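Local coordinates for protein ULam111 (PDB 5WUT) that probably hydrolyses beta-1,3-glucosidic bonds of laminarin, as a laminarinase of glycoside hydrolase family 16, at residues A[80-94]-A[221-235]. Sequence-based numbering, arbitrary orientation.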
loop_
_atom_site.group_PDB
_atom_site.type_symbol
_atom_site.label_atom_id
_atom_site.label_comp_id
_atom_site.label_asym_id
_atom_site.label_seq_id
_atom_site.Cartn_x
_atom_site.Cartn_y
_atom_site.Cartn_z
ATOM N N PHE A 80 -19.621 16.640 4.836
ATOM C CA PHE A 80 -18.471 16.882 5.707
ATOM C C PHE A 80 -17.381 17.688 5.026
ATOM O O PHE A 80 -17.156 17.556 3.828
ATOM C CB PHE A 80 -17.903 15.544 6.200
ATOM C CG PHE A 80 -18.912 14.721 6.940
ATOM C CD1 PHE A 80 -19.114 14.921 8.292
ATOM C CD2 PHE A 80 -19.691 13.798 6.277
ATOM C CE1 PHE A 80 -20.066 14.187 8.982
ATOM C CE2 PHE A 80 -20.651 13.068 6.954
ATOM C CZ PHE A 80 -20.820 13.261 8.321
ATOM N N GLN A 81 -16.710 18.533 5.804
ATOM C CA GLN A 81 -15.554 19.279 5.326
ATOM C C GLN A 81 -14.341 18.871 6.149
ATOM O O GLN A 81 -14.298 19.138 7.365
ATOM C CB GLN A 81 -15.782 20.784 5.433
ATOM C CG GLN A 81 -14.627 21.612 4.904
ATOM C CD GLN A 81 -14.912 23.106 4.940
ATOM O OE1 GLN A 81 -16.068 23.535 4.843
ATOM N NE2 GLN A 81 -13.859 23.906 5.079
ATOM N N TYR A 82 -13.397 18.208 5.469
ATOM C CA TYR A 82 -12.161 17.639 6.015
ATOM C C TYR A 82 -12.428 16.399 6.855
ATOM O O TYR A 82 -13.546 16.158 7.316
ATOM C CB TYR A 82 -11.363 18.664 6.861
ATOM C CG TYR A 82 -11.134 20.003 6.192
ATOM C CD1 TYR A 82 -10.814 20.096 4.847
ATOM C CD2 TYR A 82 -11.233 21.184 6.918
ATOM C CE1 TYR A 82 -10.632 21.319 4.232
ATOM C CE2 TYR A 82 -11.045 22.417 6.318
ATOM C CZ TYR A 82 -10.736 22.486 4.983
ATOM O OH TYR A 82 -10.552 23.715 4.397
ATOM N N GLY A 83 -11.380 15.610 7.048
ATOM C CA GLY A 83 -11.465 14.456 7.916
ATOM C C GLY A 83 -10.692 13.268 7.392
ATOM O O GLY A 83 -10.135 13.304 6.298
ATOM N N TYR A 84 -10.640 12.220 8.196
ATOM C CA TYR A 84 -10.160 10.937 7.725
ATOM C C TYR A 84 -11.404 10.132 7.404
ATOM O O TYR A 84 -12.212 9.848 8.285
ATOM C CB TYR A 84 -9.281 10.222 8.761
ATOM C CG TYR A 84 -8.528 9.046 8.148
ATOM C CD1 TYR A 84 -9.098 7.778 8.089
ATOM C CD2 TYR A 84 -7.248 9.220 7.615
ATOM C CE1 TYR A 84 -8.405 6.706 7.507
ATOM C CE2 TYR A 84 -6.547 8.162 7.054
ATOM C CZ TYR A 84 -7.133 6.913 6.997
ATOM O OH TYR A 84 -6.428 5.878 6.416
ATOM N N ILE A 85 -11.561 9.785 6.135
ATOM C CA ILE A 85 -12.788 9.156 5.660
ATOM C C ILE A 85 -12.417 7.780 5.106
ATOM O O ILE A 85 -11.543 7.674 4.259
ATOM C CB ILE A 85 -13.479 10.028 4.608
ATOM C CG1 ILE A 85 -14.005 11.322 5.245
ATOM C CG2 ILE A 85 -14.591 9.257 3.913
ATOM C CD1 ILE A 85 -14.371 12.382 4.255
ATOM N N GLU A 86 -13.049 6.728 5.616
ATOM C CA GLU A 86 -12.650 5.349 5.281
ATOM C C GLU A 86 -13.836 4.472 4.926
ATOM O O GLU A 86 -14.850 4.488 5.633
ATOM C CB GLU A 86 -11.893 4.734 6.472
ATOM C CG GLU A 86 -11.438 3.282 6.292
ATOM C CD GLU A 86 -10.815 2.743 7.584
ATOM O OE1 GLU A 86 -9.628 3.035 7.857
ATOM O OE2 GLU A 86 -11.528 2.058 8.349
ATOM N N ALA A 87 -13.708 3.707 3.838
ATOM C CA ALA A 87 -14.710 2.721 3.466
ATOM C C ALA A 87 -14.083 1.343 3.420
ATOM O O ALA A 87 -12.910 1.195 3.087
ATOM C CB ALA A 87 -15.344 3.052 2.107
ATOM N N ARG A 88 -14.859 0.333 3.788
ATOM C CA ARG A 88 -14.420 -1.049 3.692
ATOM C C ARG A 88 -15.321 -1.721 2.677
ATOM O O ARG A 88 -16.546 -1.676 2.814
ATOM C CB ARG A 88 -14.490 -1.739 5.059
ATOM C CG ARG A 88 -14.063 -3.184 5.026
ATOM C CD ARG A 88 -13.955 -3.774 6.423
ATOM N NE ARG A 88 -13.395 -5.116 6.360
ATOM C CZ ARG A 88 -14.108 -6.239 6.374
ATOM N NH1 ARG A 88 -15.422 -6.199 6.452
ATOM N NH2 ARG A 88 -13.495 -7.409 6.305
ATOM N N ALA A 89 -14.740 -2.300 1.631
ATOM C CA ALA A 89 -15.564 -2.809 0.545
ATOM C C ALA A 89 -14.944 -3.987 -0.181
ATOM O O ALA A 89 -13.734 -4.206 -0.127
ATOM C CB ALA A 89 -15.868 -1.697 -0.449
ATOM N N LYS A 90 -15.809 -4.745 -0.854
ATOM C CA LYS A 90 -15.412 -5.897 -1.670
ATOM C C LYS A 90 -15.872 -5.650 -3.109
ATOM O O LYS A 90 -17.013 -5.228 -3.328
ATOM C CB LYS A 90 -16.009 -7.183 -1.086
ATOM C CG LYS A 90 -15.727 -8.451 -1.882
ATOM C CD LYS A 90 -16.285 -9.663 -1.151
ATOM C CE LYS A 90 -15.797 -10.969 -1.765
ATOM N NZ LYS A 90 -16.176 -11.123 -3.197
ATOM N N LEU A 91 -14.975 -5.883 -4.072
ATOM C CA LEU A 91 -15.206 -5.490 -5.462
ATOM C C LEU A 91 -16.000 -6.503 -6.274
ATOM O O LEU A 91 -15.894 -7.706 -6.020
ATOM C CB LEU A 91 -13.869 -5.271 -6.166
ATOM C CG LEU A 91 -12.989 -4.153 -5.623
ATOM C CD1 LEU A 91 -11.597 -4.223 -6.262
ATOM C CD2 LEU A 91 -13.657 -2.809 -5.891
ATOM N N PRO A 92 -16.775 -6.009 -7.255
ATOM C CA PRO A 92 -17.266 -6.866 -8.339
ATOM C C PRO A 92 -16.104 -7.136 -9.277
ATOM O O PRO A 92 -15.108 -6.407 -9.223
ATOM C CB PRO A 92 -18.325 -6.008 -9.022
ATOM C CG PRO A 92 -17.747 -4.617 -8.896
ATOM C CD PRO A 92 -17.076 -4.591 -7.517
ATOM N N VAL A 93 -16.215 -8.135 -10.147
ATOM C CA VAL A 93 -15.113 -8.429 -11.049
ATOM C C VAL A 93 -15.620 -8.653 -12.459
ATOM O O VAL A 93 -16.755 -9.082 -12.659
ATOM C CB VAL A 93 -14.324 -9.670 -10.588
ATOM C CG1 VAL A 93 -13.677 -9.413 -9.238
ATOM C CG2 VAL A 93 -15.234 -10.863 -10.481
ATOM N N GLY A 94 -14.784 -8.333 -13.438
ATOM C CA GLY A 94 -15.096 -8.656 -14.821
ATOM C C GLY A 94 -15.048 -7.466 -15.750
ATOM O O GLY A 94 -15.202 -6.311 -15.337
ATOM N N ILE A 221 -20.390 -11.951 -17.228
ATOM C CA ILE A 221 -20.031 -11.667 -15.834
ATOM C C ILE A 221 -21.242 -11.446 -14.926
ATOM O O ILE A 221 -21.134 -11.562 -13.710
ATOM C CB ILE A 221 -19.089 -10.419 -15.701
ATOM C CG1 ILE A 221 -19.830 -9.093 -15.928
ATOM C CG2 ILE A 221 -17.874 -10.552 -16.607
ATOM C CD1 ILE A 221 -18.911 -7.855 -15.832
ATOM N N PHE A 222 -22.387 -11.115 -15.506
ATOM C CA PHE A 222 -23.544 -10.719 -14.710
ATOM C C PHE A 222 -24.278 -11.927 -14.149
ATOM O O PHE A 222 -24.404 -12.944 -14.827
ATOM C CB PHE A 222 -24.484 -9.855 -15.546
ATOM C CG PHE A 222 -23.849 -8.598 -16.027
ATOM C CD1 PHE A 222 -23.607 -7.561 -15.128
ATOM C CD2 PHE A 222 -23.438 -8.458 -17.340
ATOM C CE1 PHE A 222 -22.999 -6.385 -15.546
ATOM C CE2 PHE A 222 -22.829 -7.288 -17.767
ATOM C CZ PHE A 222 -22.600 -6.252 -16.864
ATOM N N PRO A 223 -24.789 -11.813 -12.916
ATOM C CA PRO A 223 -24.780 -10.623 -12.052
ATOM C C PRO A 223 -23.483 -10.440 -11.257
ATOM O O PRO A 223 -22.789 -11.408 -10.980
ATOM C CB PRO A 223 -25.957 -10.884 -11.111
ATOM C CG PRO A 223 -25.966 -12.365 -10.958
ATOM C CD PRO A 223 -25.569 -12.915 -12.319
ATOM N N GLN A 224 -23.170 -9.195 -10.898
ATOM C CA GLN A 224 -21.977 -8.914 -10.098
ATOM C C GLN A 224 -22.323 -8.090 -8.873
ATOM O O GLN A 224 -23.090 -7.132 -8.969
ATOM C CB GLN A 224 -20.937 -8.175 -10.940
ATOM C CG GLN A 224 -20.113 -9.070 -11.865
ATOM C CD GLN A 224 -19.293 -10.108 -11.109
ATOM O OE1 GLN A 224 -18.712 -9.820 -10.057
ATOM N NE2 GLN A 224 -19.238 -11.320 -11.641
ATOM N N ASP A 225 -21.721 -8.446 -7.735
ATOM C CA ASP A 225 -21.973 -7.772 -6.465
ATOM C C ASP A 225 -20.820 -6.853 -6.048
ATOM O O ASP A 225 -19.648 -7.253 -6.072
ATOM C CB ASP A 225 -22.186 -8.783 -5.337
ATOM C CG ASP A 225 -23.509 -9.523 -5.427
ATOM O OD1 ASP A 225 -24.376 -9.152 -6.238
ATOM O OD2 ASP A 225 -23.675 -10.480 -4.642
ATOM N N PHE A 226 -21.187 -5.642 -5.648
ATOM C CA PHE A 226 -20.305 -4.643 -5.035
ATOM C C PHE A 226 -20.794 -4.489 -3.606
ATOM O O PHE A 226 -21.921 -4.037 -3.394
ATOM C CB PHE A 226 -20.402 -3.337 -5.821
ATOM C CG PHE A 226 -19.579 -2.182 -5.285
ATOM C CD1 PHE A 226 -18.402 -2.368 -4.570
ATOM C CD2 PHE A 226 -19.980 -0.885 -5.571
ATOM C CE1 PHE A 226 -17.656 -1.254 -4.133
ATOM C CE2 PHE A 226 -19.256 0.223 -5.129
ATOM C CZ PHE A 226 -18.090 0.031 -4.410
ATOM N N SER A 227 -19.975 -4.892 -2.631
ATOM C CA SER A 227 -20.412 -4.926 -1.229
ATOM C C SER A 227 -19.677 -3.893 -0.396
ATOM O O SER A 227 -18.447 -3.861 -0.400
ATOM C CB SER A 227 -20.186 -6.311 -0.615
ATOM O OG SER A 227 -20.876 -7.308 -1.361
ATOM N N ILE A 228 -20.424 -3.081 0.341
ATOM C CA ILE A 228 -19.798 -2.057 1.180
ATOM C C ILE A 228 -20.191 -2.296 2.639
ATOM O O ILE A 228 -21.367 -2.351 2.964
ATOM C CB ILE A 228 -20.197 -0.641 0.731
ATOM C CG1 ILE A 228 -19.925 -0.443 -0.778
ATOM C CG2 ILE A 228 -19.462 0.413 1.576
ATOM C CD1 ILE A 228 -21.094 -0.776 -1.697
ATOM N N ASP A 229 -19.193 -2.483 3.500
ATOM C CA ASP A 229 -19.405 -2.746 4.935
ATOM C C ASP A 229 -19.717 -1.473 5.707
ATOM O O ASP A 229 -20.660 -1.426 6.498
ATOM C CB ASP A 229 -18.159 -3.442 5.497
ATOM C CG ASP A 229 -18.328 -3.959 6.922
ATOM O OD1 ASP A 229 -19.453 -4.000 7.447
ATOM O OD2 ASP A 229 -17.295 -4.379 7.501
ATOM N N TYR A 230 -18.939 -0.423 5.466
ATOM C CA TYR A 230 -19.154 0.823 6.172
ATOM C C TYR A 230 -18.495 2.018 5.490
ATOM O O TYR A 230 -17.638 1.868 4.611
ATOM C CB TYR A 230 -18.635 0.709 7.617
ATOM C CG TYR A 230 -17.133 0.492 7.781
ATOM C CD1 TYR A 230 -16.212 1.498 7.464
ATOM C CD2 TYR A 230 -16.646 -0.693 8.306
ATOM C CE1 TYR A 230 -14.849 1.307 7.633
ATOM C CE2 TYR A 230 -15.288 -0.892 8.492
ATOM C CZ TYR A 230 -14.401 0.106 8.160
ATOM O OH TYR A 230 -13.057 -0.122 8.352
ATOM N N ILE A 231 -18.923 3.202 5.912
ATOM C CA ILE A 231 -18.206 4.457 5.705
ATOM C C ILE A 231 -18.027 5.056 7.087
ATOM O O ILE A 231 -19.016 5.195 7.811
ATOM C CB ILE A 231 -18.978 5.459 4.821
ATOM C CG1 ILE A 231 -19.218 4.899 3.421
ATOM C CG2 ILE A 231 -18.205 6.779 4.732
ATOM C CD1 ILE A 231 -20.247 5.723 2.629
ATOM N N LYS A 232 -16.790 5.403 7.456
ATOM C CA LYS A 232 -16.500 6.067 8.734
ATOM C C LYS A 232 -15.907 7.428 8.454
ATOM O O LYS A 232 -15.079 7.568 7.550
ATOM C CB LYS A 232 -15.515 5.253 9.588
ATOM C CG LYS A 232 -16.085 3.971 10.135
ATOM C CD LYS A 232 -14.996 3.166 10.834
ATOM C CE LYS A 232 -15.527 1.820 11.291
ATOM N NZ LYS A 232 -14.477 1.078 12.066
ATOM N N VAL A 233 -16.312 8.431 9.223
ATOM C CA VAL A 233 -15.739 9.770 9.093
ATOM C C VAL A 233 -15.160 10.218 10.422
ATOM O O VAL A 233 -15.878 10.281 11.430
ATOM C CB VAL A 233 -16.775 10.815 8.649
ATOM C CG1 VAL A 233 -16.109 12.173 8.494
ATOM C CG2 VAL A 233 -17.444 10.377 7.351
ATOM N N TYR A 234 -13.868 10.521 10.420
ATOM C CA TYR A 234 -13.188 11.022 11.613
ATOM C C TYR A 234 -12.801 12.492 11.453
ATOM O O TYR A 234 -12.359 12.898 10.384
ATOM C CB TYR A 234 -11.920 10.214 11.906
ATOM C CG TYR A 234 -12.107 8.735 12.147
ATOM C CD1 TYR A 234 -12.151 7.837 11.083
ATOM C CD2 TYR A 234 -12.191 8.232 13.435
ATOM C CE1 TYR A 234 -12.292 6.485 11.295
ATOM C CE2 TYR A 234 -12.327 6.875 13.662
ATOM C CZ TYR A 234 -12.379 6.006 12.591
ATOM O OH TYR A 234 -12.527 4.659 12.826
ATOM N N GLN A 235 -12.976 13.294 12.503
ATOM C CA GLN A 235 -12.529 14.689 12.480
ATOM C C GLN A 235 -11.938 15.060 13.829
ATOM O O GLN A 235 -12.352 14.499 14.835
ATOM C CB GLN A 235 -13.682 15.638 12.136
ATOM C CG GLN A 235 -14.315 15.435 10.771
ATOM C CD GLN A 235 -15.450 16.416 10.502
ATOM O OE1 GLN A 235 -16.205 16.779 11.410
ATOM N NE2 GLN A 235 -15.577 16.847 9.256
HETATM O O HOH W 1 -17.707 19.011 8.641
HETATM O O HOH W 2 -11.736 1.857 11.019
HETATM O O HOH W 3 -17.441 -9.777 -6.096
#
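The Tyr230 ring is sandwiched: Arg88 CB lies over one face, 3.8 Å from the ring centroid and 20° off its normal (a CH-pi contact), while Lys232 CE covers the opposite face. At the ring's edge is Glu86 O, and Tyr230 OH donates to Glu86 OE2 over 2.7 Å, on the anti side, tilted out of the carboxylate plane. Chi1 of 64° sets the ring between its own backbone N and carbonyl carbon, turned across Glu86 and Arg88. A water joins Glu86 OE2 to Lys232 NZ. With an alanine at Tyr230 the phenol donor and ring are gone, and Glu86 OE2, still bonded to the water, is likely to be held less firmly, with a gap opened between Arg88 CB and Lys232 CE. Arg88 NH1 reaches Asp229 OD2 at 2.8 Å in a salt bridge, from above the carboxylate plane.

On the other face of the sheet, Ile85 CG1 packs on Val233 CG1 at 4.0 Å. Val233 CG1 also lies over the Phe80 ring, toward its rim. Phe226 turns its edge to Lys90 O. Glu86 and Lys232 exchange two backbone bonds (Glu86 N to Lys232 O, 2.9 Å), but a classic beta bulge at Asp229-Tyr230, opposite Arg88, shifts the register: Asp229 N bonds to Arg88 O, Arg88 N reaches Tyr230 O at a long 3.3 Å, and buried Tyr230 N has no partner in the model. Ile85 packs on Phe202 and Ile228 on Ile204 of strand 200-208, while strand 161-167 hydrogen-bonds the other edge of 83-90, as expected inside the beta-jelly-roll sandwich of glycoside hydrolase family 16.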